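Local coordinates for T9SS C-terminal target domain-containing protein (Bacteroides cellulosilyticus, PDB 5JVK) that probably hydrolyses O-glycosidic bonds in carbohydrates, as an endo-acting glycoside hydrolase of family 39 from a gut symbiont, at residues E195-C200 / Y233-K238; L137-V142 / N183-I188; I171-A176 / N202-A207; T243-N248 / F281-S286. All blocks are in the same frame, centred on the assembly; numbering follows the deposited sequence.

The four contacts sit on one side of a (beta/alpha)8 barrel and share its elements. Contacts 1 and 3 both use helix 194-211, with centres about 11 Å apart; Cys200 SG lies 3.9 Å from Phe173 CE2. Contact 2 touches both, through Trp139 above all: its CZ2 is 3.2 Å from Cys200 N and its NE1 3.4 Å from Ala203 CB. Contact 4 meets contact 1 along helix 229-247 and contact 3 through Val244, but stays clear of contact 2, with centres about 20 Å apart. A glycerol hydrogen-bonded to Tyr175 in the 171-176 segment and a sulfate about 6 Å from the side chain of Arg197 both probably come from crystallisation.

Contact 1 (E195-C200 / Y233-K238); sequences ESRLGC and YLPLLK
Arg197 and Leu236 face each other where helix 194-211 crosses helix 229-247, consecutive outer helices of the (beta/alpha)8 barrel. Their CA atoms are 5.3 Å apart, and the axes of the short segments approach to 9.3 Å at a crossing angle of -52°. No hydrogen bond spans the two segments. Apolar contact fills the middle: with CG anti to its backbone N (chi1 -179°), Leu236 carries its CD2 methyl across to the other helix. There CD2 lies 3.7 Å from Arg197 CA and 3.9 Å from Cys200 CB, wedged between two residues about one turn apart. The second kind of contact is a flat cation on a proline. The Arg197 chain, extended from CG to NE, passes Leu236 and lays a face of its guanidinium over Pro235; helix 229-247 is kinked at this proline, whose N makes no bond to the preceding turn. With an alanine in place of Arg197, the cover over Pro235 would go, and this edge of the crossing would probably become more accessible to solvent. Pro235 CB sits over the guanidinium centre, 3.4 Å above the plane, and 3.5 Å from Arg197 NH1.

Contact 2 (L137-V142 / N183-I188); sequences LAWEHV and NGFPTI
Trp139 and Phe185 reach toward each other from opposite directions, one from the start of helix 139-142, the other from the loop between strand 168-174 and helix 194-211. From CB of Trp139 the chain leaves with CG anti to the backbone N (chi1 179°), which carries the indole away from its own helix toward the loop. On the pyrrole side NE1 gives its hydrogen to Glu143 OE1, a bond that helps to hold the rotation of the indole. Farther out, CZ2 lies against the backbone at Gly199 and Cys200. The far corner reaches Phe185: CZ3 is 3.6 Å from Phe185 CZ and 3.8 Å from Phe185 CE1, and CH2 is 3.8 Å from Phe185 CZ. Trp139 CZ3 lies at the edge of the phenyl ring, near its plane. Relative to the indole the approach is oblique, with the planes at 73° and the centroids of the six-membered ring and the phenyl 5.8 Å apart. In the barrel, Trp139 follows strand 132-138, with Ala138 as N-cap of its helix. Its indole also meets the Phe173 ring from neighbouring strand 168-174, and touches Cys200 and Ala203 of helix 194-211, against which the Phe185 loop is tied by Ser196 OG and Gly184 O.

Contact 3 (I171-A176 / N202-A207); sequences IVFGYA and NALAYA
Phe173 and Leu204 mark the closest approach of the two backbones, with their CA atoms 7.2 Å apart; the strand 171-174 and the helix 202-207 share no hydrogen bond. The strand closes at Gly174, whose backbone angles (phi 167°, psi -145°) would jam a CB against the carbonyl O of Phe173. Phe173 projects toward the helix, its CG anti to the backbone N, and its ring slides past Leu204 in the opposite sense. Leu204 lies over one face: its CB is 4.1 Å from the ring centroid and 14° off the ring normal, a CH-pi contact, 3.9 Å above the plane of the Phe173 ring and offset toward the rim, while CD1 lies 3.8 Å from Phe173 CG, near the root of the ring. This is the beta/alpha layer of a (beta/alpha)8 barrel, strand 168-174 being followed in the chain by helix 194-211. At the far end of the phenyl ring, Phe173 CZ is 3.8 Å from Leu204 N and 3.9 Å from the methyl CB of Ala203, which comes in obliquely. Trp218 of the next strand, together with Val240 and Val244 of helix 229-247, touches Leu204 as well.

Contact 4 (T243-N248 / F281-S286); sequences TVKKVN and FQDGYS
Lys245 and Asp283 form a salt bridge, NZ to OD2 3.0 Å, at the base of the (beta/alpha)8 barrel, where helix 229-247 ends and strand 284-287 is about to begin. The ammonium comes to OD2 from above the carboxylate, 37° out of its plane, and Asp283 OD1 is farther from Lys245 NZ, at 3.5 Å. The lysine gets there by bending twice, at chi2 (-76°) and chi3 (-79°), which folds the chain back toward Asp283. Two further bonds grip NZ, to the carbonyl O atoms of Pro249 and Ile251, so the ammonium also ties down the turn that leads into strand 252-255. The carboxylate is shared as well: OD1 is hydrogen-bonded to Tyr241 OH from the same helix, and OD2 to Leu253 N of that adjoining strand. These three donors, Lys245 NZ, Tyr241 OH and Leu253 N, would probably stabilise the ionised carboxylate. With an alanine at Asp283, Tyr241 OH and Leu253 N would probably lose this acceptor and the Lys245 ammonium its counter-charge. Outward from the charges the two segments hardly touch, the nearest CA atoms, those of Lys245 and Gln282, being 9.9 Å apart. Phe281, just ahead, packs instead on Leu237 and Lys238, nearer the start of helix 229-247. Within the contact, the carbon part of the lysine completes the approach: Lys245 CE stands 3.5 Å from Asp283 OD2 and 3.7 Å from OD1.

Contact 1 (E195-C200 / Y233-K238)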
loop_
_atom_site.group_PDB
_atom_site.type_symbol
_atom_site.label_atom_id
_atom_site.label_comp_id
_atom_site.label_asym_id
_atom_site.label_seq_id
_atom_site.Cartn_x
_atom_site.Cartn_y
_atom_site.Cartn_z
ATOM N N GLU A 195 1.429 25.057 -27.063
ATOM C CA GLU A 195 2.871 24.924 -26.830
ATOM C C GLU A 195 3.174 24.076 -25.591
ATOM O O GLU A 195 4.014 23.175 -25.647
ATOM C CB GLU A 195 3.526 26.306 -26.673
ATOM C CG GLU A 195 5.050 26.295 -26.796
ATOM C CD GLU A 195 5.738 27.474 -26.116
ATOM O OE1 GLU A 195 5.060 28.432 -25.684
ATOM O OE2 GLU A 195 6.982 27.442 -26.014
ATOM N N SER A 196 2.494 24.378 -24.483
ATOM C CA SER A 196 2.747 23.712 -23.198
ATOM C C SER A 196 2.263 22.260 -23.157
ATOM O O SER A 196 2.879 21.424 -22.491
ATOM C CB SER A 196 2.118 24.504 -22.050
ATOM O OG SER A 196 0.716 24.613 -22.211
ATOM N N ARG A 197 1.162 21.970 -23.850
ATOM C CA ARG A 197 0.708 20.588 -24.040
ATOM C C ARG A 197 1.739 19.755 -24.795
ATOM O O ARG A 197 1.997 18.605 -24.435
ATOM C CB ARG A 197 -0.614 20.543 -24.802
ATOM C CG ARG A 197 -1.806 21.047 -24.011
ATOM C CD ARG A 197 -3.004 21.261 -24.914
ATOM N NE ARG A 197 -4.013 22.110 -24.290
ATOM C CZ ARG A 197 -5.089 22.597 -24.908
ATOM N NH1 ARG A 197 -5.332 22.324 -26.191
ATOM N NH2 ARG A 197 -5.938 23.367 -24.235
ATOM N N LEU A 198 2.311 20.344 -25.844
ATOM C CA LEU A 198 3.365 19.700 -26.629
ATOM C C LEU A 198 4.626 19.491 -25.786
ATOM O O LEU A 198 5.246 18.428 -25.844
ATOM C CB LEU A 198 3.700 20.533 -27.874
ATOM C CG LEU A 198 4.453 19.801 -28.993
ATOM C CD1 LEU A 198 3.493 18.949 -29.813
ATOM C CD2 LEU A 198 5.191 20.785 -29.890
ATOM N N GLY A 199 4.994 20.510 -25.010
ATOM C CA GLY A 199 6.146 20.442 -24.113
ATOM C C GLY A 199 6.020 19.372 -23.047
ATOM O O GLY A 199 6.996 18.691 -22.734
ATOM N N CYS A 200 4.815 19.236 -22.492
ATOM C CA CYS A 200 4.497 18.189 -21.514
ATOM C C CYS A 200 4.587 16.801 -22.142
ATOM O O CYS A 200 5.169 15.887 -21.553
ATOM C CB CYS A 200 3.089 18.404 -20.942
ATOM S SG CYS A 200 2.652 17.359 -19.530
ATOM N N TYR A 233 -8.268 18.684 -19.341
ATOM C CA TYR A 233 -7.470 17.453 -19.293
ATOM C C TYR A 233 -7.418 16.703 -20.630
ATOM O O TYR A 233 -6.339 16.313 -21.071
ATOM C CB TYR A 233 -7.973 16.515 -18.187
ATOM C CG TYR A 233 -6.986 15.423 -17.833
ATOM C CD1 TYR A 233 -6.120 15.560 -16.745
ATOM C CD2 TYR A 233 -6.907 14.254 -18.593
ATOM C CE1 TYR A 233 -5.211 14.562 -16.423
ATOM C CE2 TYR A 233 -5.999 13.257 -18.283
ATOM C CZ TYR A 233 -5.155 13.416 -17.200
ATOM O OH TYR A 233 -4.267 12.418 -16.889
ATOM N N LEU A 234 -8.572 16.494 -21.259
ATOM C CA LEU A 234 -8.640 15.706 -22.500
ATOM C C LEU A 234 -7.813 16.291 -23.667
ATOM O O LEU A 234 -7.191 15.526 -24.405
ATOM C CB LEU A 234 -10.102 15.453 -22.913
ATOM C CG LEU A 234 -10.385 14.583 -24.146
ATOM C CD1 LEU A 234 -9.649 13.249 -24.096
ATOM C CD2 LEU A 234 -11.882 14.349 -24.279
ATOM N N PRO A 235 -7.800 17.632 -23.839
ATOM C CA PRO A 235 -6.871 18.234 -24.802
ATOM C C PRO A 235 -5.400 17.889 -24.570
ATOM O O PRO A 235 -4.706 17.527 -25.519
ATOM C CB PRO A 235 -7.103 19.733 -24.611
ATOM C CG PRO A 235 -8.545 19.822 -24.267
ATOM C CD PRO A 235 -8.867 18.584 -23.472
ATOM N N LEU A 236 -4.942 18.001 -23.324
ATOM C CA LEU A 236 -3.575 17.616 -22.958
ATOM C C LEU A 236 -3.340 16.133 -23.248
ATOM O O LEU A 236 -2.313 15.761 -23.812
ATOM C CB LEU A 236 -3.306 17.935 -21.479
ATOM C CG LEU A 236 -1.936 17.652 -20.831
ATOM C CD1 LEU A 236 -1.742 16.185 -20.499
ATOM C CD2 LEU A 236 -0.774 18.138 -21.682
ATOM N N LEU A 237 -4.308 15.303 -22.869
ATOM C CA LEU A 237 -4.236 13.852 -23.054
ATOM C C LEU A 237 -4.179 13.432 -24.531
ATOM O O LEU A 237 -3.474 12.479 -24.876
ATOM C CB LEU A 237 -5.435 13.193 -22.361
ATOM C CG LEU A 237 -5.521 11.670 -22.247
ATOM C CD1 LEU A 237 -4.324 11.108 -21.488
ATOM C CD2 LEU A 237 -6.843 11.277 -21.586
ATOM N N LYS A 238 -4.915 14.144 -25.390
ATOM C CA LYS A 238 -4.921 13.874 -26.844
ATOM C C LYS A 238 -3.570 14.113 -27.531
ATOM O O LYS A 238 -3.301 13.518 -28.573
ATOM C CB LYS A 238 -6.015 14.688 -27.552
ATOM C CG LYS A 238 -7.405 14.091 -27.412
ATOM C CD LYS A 238 -8.482 14.986 -28.005
ATOM C CE LYS A 238 -9.807 14.245 -28.110
ATOM N NZ LYS A 238 -10.951 15.143 -28.422
#

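Contact 2 (L137-V142 / N183-I188)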
loop_
_atom_site.group_PDB
_atom_site.type_symbol
_atom_site.label_atom_id
_atom_site.label_comp_id
_atom_site.label_asym_id
_atom_site.label_seq_id
_atom_site.Cartn_x
_atom_site.Cartn_y
_atom_site.Cartn_z
ATOM N N LEU A 137 7.361 12.239 -10.276
ATOM C CA LEU A 137 8.379 12.784 -11.154
ATOM C C LEU A 137 7.888 14.148 -11.621
ATOM O O LEU A 137 6.841 14.248 -12.261
ATOM C CB LEU A 137 8.629 11.841 -12.334
ATOM C CG LEU A 137 9.796 12.149 -13.286
ATOM C CD1 LEU A 137 9.470 13.298 -14.232
ATOM C CD2 LEU A 137 11.080 12.434 -12.516
ATOM N N ALA A 138 8.645 15.192 -11.293
ATOM C CA ALA A 138 8.276 16.556 -11.644
ATOM C C ALA A 138 8.707 16.872 -13.074
ATOM O O ALA A 138 9.865 16.655 -13.439
ATOM C CB ALA A 138 8.910 17.536 -10.670
ATOM N N TRP A 139 7.763 17.368 -13.875
ATOM C CA TRP A 139 8.034 17.910 -15.217
ATOM C C TRP A 139 9.131 18.980 -15.152
ATOM O O TRP A 139 10.058 18.978 -15.962
ATOM C CB TRP A 139 6.728 18.477 -15.796
ATOM C CG TRP A 139 6.783 19.104 -17.170
ATOM C CD1 TRP A 139 7.773 18.987 -18.104
ATOM C CD2 TRP A 139 5.764 19.914 -17.768
ATOM N NE1 TRP A 139 7.444 19.695 -19.235
ATOM C CE2 TRP A 139 6.216 20.273 -19.056
ATOM C CE3 TRP A 139 4.516 20.383 -17.335
ATOM C CZ2 TRP A 139 5.461 21.077 -19.918
ATOM C CZ3 TRP A 139 3.766 21.182 -18.190
ATOM C CH2 TRP A 139 4.244 21.523 -19.468
ATOM N N GLU A 140 9.012 19.867 -14.165
ATOM C CA GLU A 140 10.041 20.863 -13.822
ATOM C C GLU A 140 11.464 20.286 -13.770
ATOM O O GLU A 140 12.388 20.845 -14.362
ATOM C CB GLU A 140 9.688 21.506 -12.471
ATOM C CG GLU A 140 10.541 22.697 -12.062
ATOM C CD GLU A 140 9.959 23.443 -10.872
ATOM O OE1 GLU A 140 8.774 23.844 -10.936
ATOM O OE2 GLU A 140 10.684 23.632 -9.872
ATOM N N HIS A 141 11.623 19.165 -13.070
ATOM C CA HIS A 141 12.929 18.515 -12.919
ATOM C C HIS A 141 13.418 17.787 -14.182
ATOM O O HIS A 141 14.628 17.697 -14.398
ATOM C CB HIS A 141 12.922 17.553 -11.720
ATOM C CG HIS A 141 12.703 18.228 -10.399
ATOM N ND1 HIS A 141 12.103 17.597 -9.330
ATOM C CD2 HIS A 141 12.997 19.482 -9.977
ATOM C CE1 HIS A 141 12.046 18.429 -8.305
ATOM N NE2 HIS A 141 12.580 19.580 -8.672
ATOM N N VAL A 142 12.499 17.276 -15.005
ATOM C CA VAL A 142 12.878 16.603 -16.266
ATOM C C VAL A 142 13.265 17.592 -17.375
ATOM O O VAL A 142 14.198 17.321 -18.133
ATOM C CB VAL A 142 11.797 15.586 -16.742
ATOM C CG1 VAL A 142 11.798 15.365 -18.256
ATOM C CG2 VAL A 142 12.022 14.254 -16.051
ATOM N N ASN A 183 4.463 31.106 -20.354
ATOM C CA ASN A 183 3.168 31.455 -20.959
ATOM C C ASN A 183 2.171 30.286 -21.015
ATOM O O ASN A 183 1.040 30.465 -21.467
ATOM C CB ASN A 183 3.381 31.993 -22.381
ATOM C CG ASN A 183 4.298 33.203 -22.420
ATOM O OD1 ASN A 183 4.169 34.122 -21.608
ATOM N ND2 ASN A 183 5.228 33.212 -23.370
ATOM N N GLY A 184 2.576 29.103 -20.549
ATOM C CA GLY A 184 1.782 27.882 -20.704
ATOM C C GLY A 184 0.631 27.649 -19.736
ATOM O O GLY A 184 -0.176 26.744 -19.960
ATOM N N PHE A 185 0.545 28.455 -18.673
ATOM C CA PHE A 185 -0.393 28.216 -17.565
ATOM C C PHE A 185 -1.175 29.487 -17.186
ATOM O O PHE A 185 -1.040 29.993 -16.066
ATOM C CB PHE A 185 0.387 27.659 -16.360
ATOM C CG PHE A 185 1.383 26.598 -16.733
ATOM C CD1 PHE A 185 0.977 25.285 -16.933
ATOM C CD2 PHE A 185 2.721 26.919 -16.931
ATOM C CE1 PHE A 185 1.887 24.304 -17.298
ATOM C CE2 PHE A 185 3.636 25.944 -17.295
ATOM C CZ PHE A 185 3.219 24.636 -17.481
ATOM N N PRO A 186 -2.003 30.007 -18.120
ATOM C CA PRO A 186 -2.744 31.254 -17.870
ATOM C C PRO A 186 -3.869 31.150 -16.829
ATOM O O PRO A 186 -3.941 31.992 -15.931
ATOM C CB PRO A 186 -3.321 31.610 -19.251
ATOM C CG PRO A 186 -3.357 30.330 -20.007
ATOM C CD PRO A 186 -2.210 29.512 -19.495
ATOM N N THR A 187 -4.723 30.133 -16.956
ATOM C CA THR A 187 -5.912 29.978 -16.102
ATOM C C THR A 187 -5.654 29.135 -14.846
ATOM O O THR A 187 -6.125 29.487 -13.766
ATOM C CB THR A 187 -7.091 29.354 -16.887
ATOM O OG1 THR A 187 -6.639 28.208 -17.618
ATOM C CG2 THR A 187 -7.685 30.359 -17.861
ATOM N N ILE A 188 -4.910 28.037 -14.994
ATOM C CA ILE A 188 -4.733 27.031 -13.928
ATOM C C ILE A 188 -3.307 26.465 -13.926
ATOM O O ILE A 188 -2.609 26.584 -14.932
ATOM C CB ILE A 188 -5.751 25.871 -14.089
ATOM C CG1 ILE A 188 -5.735 25.310 -15.523
ATOM C CG2 ILE A 188 -7.156 26.343 -13.730
ATOM C CD1 ILE A 188 -6.622 24.099 -15.724
#

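Contact 3 (I171-A176 / N202-A207)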
loop_
_atom_site.group_PDB
_atom_site.type_symbol
_atom_site.label_atom_id
_atom_site.label_comp_id
_atom_site.label_asym_id
_atom_site.label_seq_id
_atom_site.Cartn_x
_atom_site.Cartn_y
_atom_site.Cartn_z
ATOM N N ILE A 171 5.038 5.482 -12.093
ATOM C CA ILE A 171 5.522 6.864 -11.964
ATOM C C ILE A 171 4.421 7.859 -12.319
ATOM O O ILE A 171 3.866 7.808 -13.418
ATOM C CB ILE A 171 6.759 7.121 -12.860
ATOM C CG1 ILE A 171 7.886 6.124 -12.544
ATOM C CG2 ILE A 171 7.260 8.560 -12.721
ATOM C CD1 ILE A 171 8.523 6.267 -11.173
ATOM N N VAL A 172 4.121 8.764 -11.384
ATOM C CA VAL A 172 3.153 9.839 -11.622
ATOM C C VAL A 172 3.894 11.107 -12.067
ATOM O O VAL A 172 4.671 11.693 -11.312
ATOM C CB VAL A 172 2.180 10.072 -10.421
ATOM C CG1 VAL A 172 2.883 10.562 -9.158
ATOM C CG2 VAL A 172 1.066 11.037 -10.813
ATOM N N PHE A 173 3.652 11.496 -13.318
ATOM C CA PHE A 173 4.340 12.608 -13.973
ATOM C C PHE A 173 3.458 13.848 -13.970
ATOM O O PHE A 173 2.311 13.781 -14.413
ATOM C CB PHE A 173 4.663 12.227 -15.426
ATOM C CG PHE A 173 5.374 13.304 -16.198
ATOM C CD1 PHE A 173 6.751 13.398 -16.154
ATOM C CD2 PHE A 173 4.668 14.217 -16.977
ATOM C CE1 PHE A 173 7.427 14.384 -16.857
ATOM C CE2 PHE A 173 5.331 15.206 -17.687
ATOM C CZ PHE A 173 6.716 15.291 -17.628
ATOM N N GLY A 174 3.984 14.979 -13.506
ATOM C CA GLY A 174 3.248 16.235 -13.618
ATOM C C GLY A 174 3.770 17.400 -12.805
ATOM O O GLY A 174 4.974 17.536 -12.602
ATOM N N TYR A 175 2.830 18.218 -12.329
ATOM C CA TYR A 175 3.067 19.566 -11.790
ATOM C C TYR A 175 3.640 20.541 -12.833
ATOM O O TYR A 175 4.402 20.152 -13.720
ATOM C CB TYR A 175 3.902 19.532 -10.501
ATOM C CG TYR A 175 3.300 18.653 -9.416
ATOM C CD1 TYR A 175 1.981 18.841 -8.983
ATOM C CD2 TYR A 175 4.045 17.633 -8.816
ATOM C CE1 TYR A 175 1.426 18.040 -7.993
ATOM C CE2 TYR A 175 3.497 16.828 -7.823
ATOM C CZ TYR A 175 2.190 17.034 -7.414
ATOM O OH TYR A 175 1.647 16.236 -6.432
ATOM N N ALA A 176 3.249 21.810 -12.716
ATOM C CA ALA A 176 3.491 22.809 -13.763
ATOM C C ALA A 176 4.963 23.202 -13.892
ATOM O O ALA A 176 5.642 23.430 -12.889
ATOM C CB ALA A 176 2.637 24.046 -13.519
ATOM N N ASN A 202 6.263 15.829 -24.943
ATOM C CA ASN A 202 7.645 15.501 -25.303
ATOM C C ASN A 202 8.547 15.295 -24.081
ATOM O O ASN A 202 9.528 14.553 -24.164
ATOM C CB ASN A 202 8.242 16.574 -26.224
ATOM C CG ASN A 202 7.551 16.639 -27.578
ATOM O OD1 ASN A 202 7.171 15.614 -28.148
ATOM N ND2 ASN A 202 7.399 17.846 -28.111
ATOM N N ALA A 203 8.221 15.946 -22.963
ATOM C CA ALA A 203 8.958 15.755 -21.704
ATOM C C ALA A 203 8.733 14.364 -21.114
ATOM O O ALA A 203 9.683 13.711 -20.677
ATOM C CB ALA A 203 8.571 16.820 -20.690
ATOM N N LEU A 204 7.474 13.924 -21.094
ATOM C CA LEU A 204 7.128 12.572 -20.646
ATOM C C LEU A 204 7.661 11.520 -21.616
ATOM O O LEU A 204 8.189 10.493 -21.185
ATOM C CB LEU A 204 5.608 12.414 -20.486
ATOM C CG LEU A 204 5.063 11.035 -20.080
ATOM C CD1 LEU A 204 5.710 10.538 -18.795
ATOM C CD2 LEU A 204 3.551 11.087 -19.931
ATOM N N ALA A 205 7.509 11.780 -22.915
ATOM C CA ALA A 205 8.011 10.882 -23.964
ATOM C C ALA A 205 9.516 10.636 -23.856
ATOM O O ALA A 205 9.979 9.526 -24.120
ATOM C CB ALA A 205 7.663 11.427 -25.339
ATOM N N TYR A 206 10.269 11.668 -23.466
ATOM C CA TYR A 206 11.698 11.524 -23.156
ATOM C C TYR A 206 11.921 10.559 -21.993
ATOM O O TYR A 206 12.769 9.663 -22.080
ATOM C CB TYR A 206 12.344 12.880 -22.826
ATOM C CG TYR A 206 13.673 12.753 -22.112
ATOM C CD1 TYR A 206 13.767 12.937 -20.730
ATOM C CD2 TYR A 206 14.831 12.410 -22.811
ATOM C CE1 TYR A 206 14.981 12.807 -20.070
ATOM C CE2 TYR A 206 16.049 12.277 -22.159
ATOM C CZ TYR A 206 16.121 12.478 -20.791
ATOM O OH TYR A 206 17.325 12.347 -20.140
ATOM N N ALA A 207 11.173 10.767 -20.910
ATOM C CA ALA A 207 11.271 9.926 -19.710
ATOM C C ALA A 207 10.921 8.462 -19.983
ATOM O O ALA A 207 11.572 7.559 -19.456
ATOM C CB ALA A 207 10.391 10.479 -18.597
#

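Contact 4 (T243-N248 / F281-S286)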
loop_
_atom_site.group_PDB
_atom_site.type_symbol
_atom_site.label_atom_id
_atom_site.label_comp_id
_atom_site.label_asym_id
_atom_site.label_seq_id
_atom_site.Cartn_x
_atom_site.Cartn_y
_atom_site.Cartn_z
ATOM N N THR A 243 2.031 10.834 -28.567
ATOM C CA THR A 243 3.452 11.188 -28.407
ATOM C C THR A 243 4.229 10.152 -27.589
ATOM O O THR A 243 5.351 9.788 -27.945
ATOM C CB THR A 243 3.627 12.562 -27.716
ATOM O OG1 THR A 243 2.793 13.536 -28.349
ATOM C CG2 THR A 243 5.074 13.036 -27.784
ATOM N N VAL A 244 3.623 9.690 -26.497
ATOM C CA VAL A 244 4.268 8.745 -25.583
ATOM C C VAL A 244 4.206 7.299 -26.100
ATOM O O VAL A 244 5.199 6.577 -26.020
ATOM C CB VAL A 244 3.662 8.847 -24.162
ATOM C CG1 VAL A 244 4.203 7.752 -23.259
ATOM C CG2 VAL A 244 3.955 10.211 -23.550
ATOM N N LYS A 245 3.050 6.878 -26.609
ATOM C CA LYS A 245 2.867 5.497 -27.087
ATOM C C LYS A 245 3.684 5.156 -28.340
ATOM O O LYS A 245 4.026 3.993 -28.557
ATOM C CB LYS A 245 1.384 5.196 -27.339
ATOM C CG LYS A 245 0.526 5.180 -26.081
ATOM C CD LYS A 245 0.706 3.914 -25.252
ATOM C CE LYS A 245 -0.065 2.739 -25.831
ATOM N NZ LYS A 245 0.004 1.542 -24.949
ATOM N N LYS A 246 3.985 6.161 -29.161
ATOM C CA LYS A 246 4.874 5.990 -30.317
ATOM C C LYS A 246 6.292 5.628 -29.866
ATOM O O LYS A 246 6.956 4.802 -30.494
ATOM C CB LYS A 246 4.900 7.269 -31.164
ATOM C CG LYS A 246 5.442 7.092 -32.575
ATOM C CD LYS A 246 5.076 8.285 -33.453
ATOM C CE LYS A 246 5.358 8.028 -34.927
ATOM N NZ LYS A 246 6.817 8.042 -35.234
ATOM N N VAL A 247 6.729 6.245 -28.768
ATOM C CA VAL A 247 8.056 6.007 -28.183
ATOM C C VAL A 247 8.156 4.651 -27.462
ATOM O O VAL A 247 9.207 4.009 -27.503
ATOM C CB VAL A 247 8.441 7.165 -27.229
ATOM C CG1 VAL A 247 9.711 6.860 -26.448
ATOM C CG2 VAL A 247 8.606 8.455 -28.024
ATOM N N ASN A 248 7.082 4.238 -26.789
ATOM C CA ASN A 248 7.012 2.926 -26.132
ATOM C C ASN A 248 5.564 2.417 -26.174
ATOM O O ASN A 248 4.754 2.797 -25.330
ATOM C CB ASN A 248 7.522 3.026 -24.686
ATOM C CG ASN A 248 7.723 1.667 -24.020
ATOM O OD1 ASN A 248 7.233 0.637 -24.487
ATOM N ND2 ASN A 248 8.436 1.669 -22.900
ATOM N N PHE A 281 -7.884 7.602 -25.910
ATOM C CA PHE A 281 -6.674 8.346 -25.538
ATOM C C PHE A 281 -6.072 7.952 -24.179
ATOM O O PHE A 281 -5.221 8.671 -23.643
ATOM C CB PHE A 281 -6.952 9.853 -25.632
ATOM C CG PHE A 281 -7.370 10.287 -27.011
ATOM C CD1 PHE A 281 -6.414 10.520 -28.000
ATOM C CD2 PHE A 281 -8.715 10.417 -27.339
ATOM C CE1 PHE A 281 -6.793 10.899 -29.282
ATOM C CE2 PHE A 281 -9.101 10.795 -28.621
ATOM C CZ PHE A 281 -8.139 11.038 -29.593
ATOM N N GLN A 282 -6.519 6.819 -23.624
ATOM C CA GLN A 282 -5.873 6.182 -22.472
ATOM C C GLN A 282 -5.826 4.665 -22.627
ATOM O O GLN A 282 -6.583 4.077 -23.406
ATOM C CB GLN A 282 -6.618 6.479 -21.166
ATOM C CG GLN A 282 -7.201 7.872 -21.028
ATOM C CD GLN A 282 -8.710 7.918 -21.132
ATOM O OE1 GLN A 282 -9.313 7.301 -22.012
ATOM N NE2 GLN A 282 -9.330 8.661 -20.228
ATOM N N ASP A 283 -4.921 4.052 -21.868
ATOM C CA ASP A 283 -4.935 2.612 -21.612
ATOM C C ASP A 283 -5.672 2.300 -20.301
ATOM O O ASP A 283 -6.196 1.200 -20.122
ATOM C CB ASP A 283 -3.505 2.075 -21.559
ATOM C CG ASP A 283 -2.710 2.404 -22.811
ATOM O OD1 ASP A 283 -3.257 2.269 -23.923
ATOM O OD2 ASP A 283 -1.535 2.806 -22.680
ATOM N N GLY A 284 -5.696 3.265 -19.384
ATOM C CA GLY A 284 -6.462 3.146 -18.150
ATOM C C GLY A 284 -6.583 4.480 -17.440
ATOM O O GLY A 284 -6.032 5.483 -17.902
ATOM N N TYR A 285 -7.325 4.495 -16.333
ATOM C CA TYR A 285 -7.429 5.679 -15.477
ATOM C C TYR A 285 -7.239 5.299 -14.019
ATOM O O TYR A 285 -7.285 4.120 -13.670
ATOM C CB TYR A 285 -8.768 6.409 -15.682
ATOM C CG TYR A 285 -10.001 5.678 -15.178
ATOM C CD1 TYR A 285 -10.546 5.960 -13.920
ATOM C CD2 TYR A 285 -10.635 4.721 -15.967
ATOM C CE1 TYR A 285 -11.679 5.297 -13.461
ATOM C CE2 TYR A 285 -11.766 4.057 -15.517
ATOM C CZ TYR A 285 -12.283 4.344 -14.266
ATOM O OH TYR A 285 -13.405 3.675 -13.835
ATOM N N SER A 286 -7.021 6.305 -13.177
ATOM C CA SER A 286 -6.788 6.090 -11.753
ATOM C C SER A 286 -7.791 6.823 -10.865
ATOM O O SER A 286 -8.318 7.874 -11.243
ATOM C CB SER A 286 -5.365 6.504 -11.373
ATOM O OG SER A 286 -5.146 7.880 -11.620
#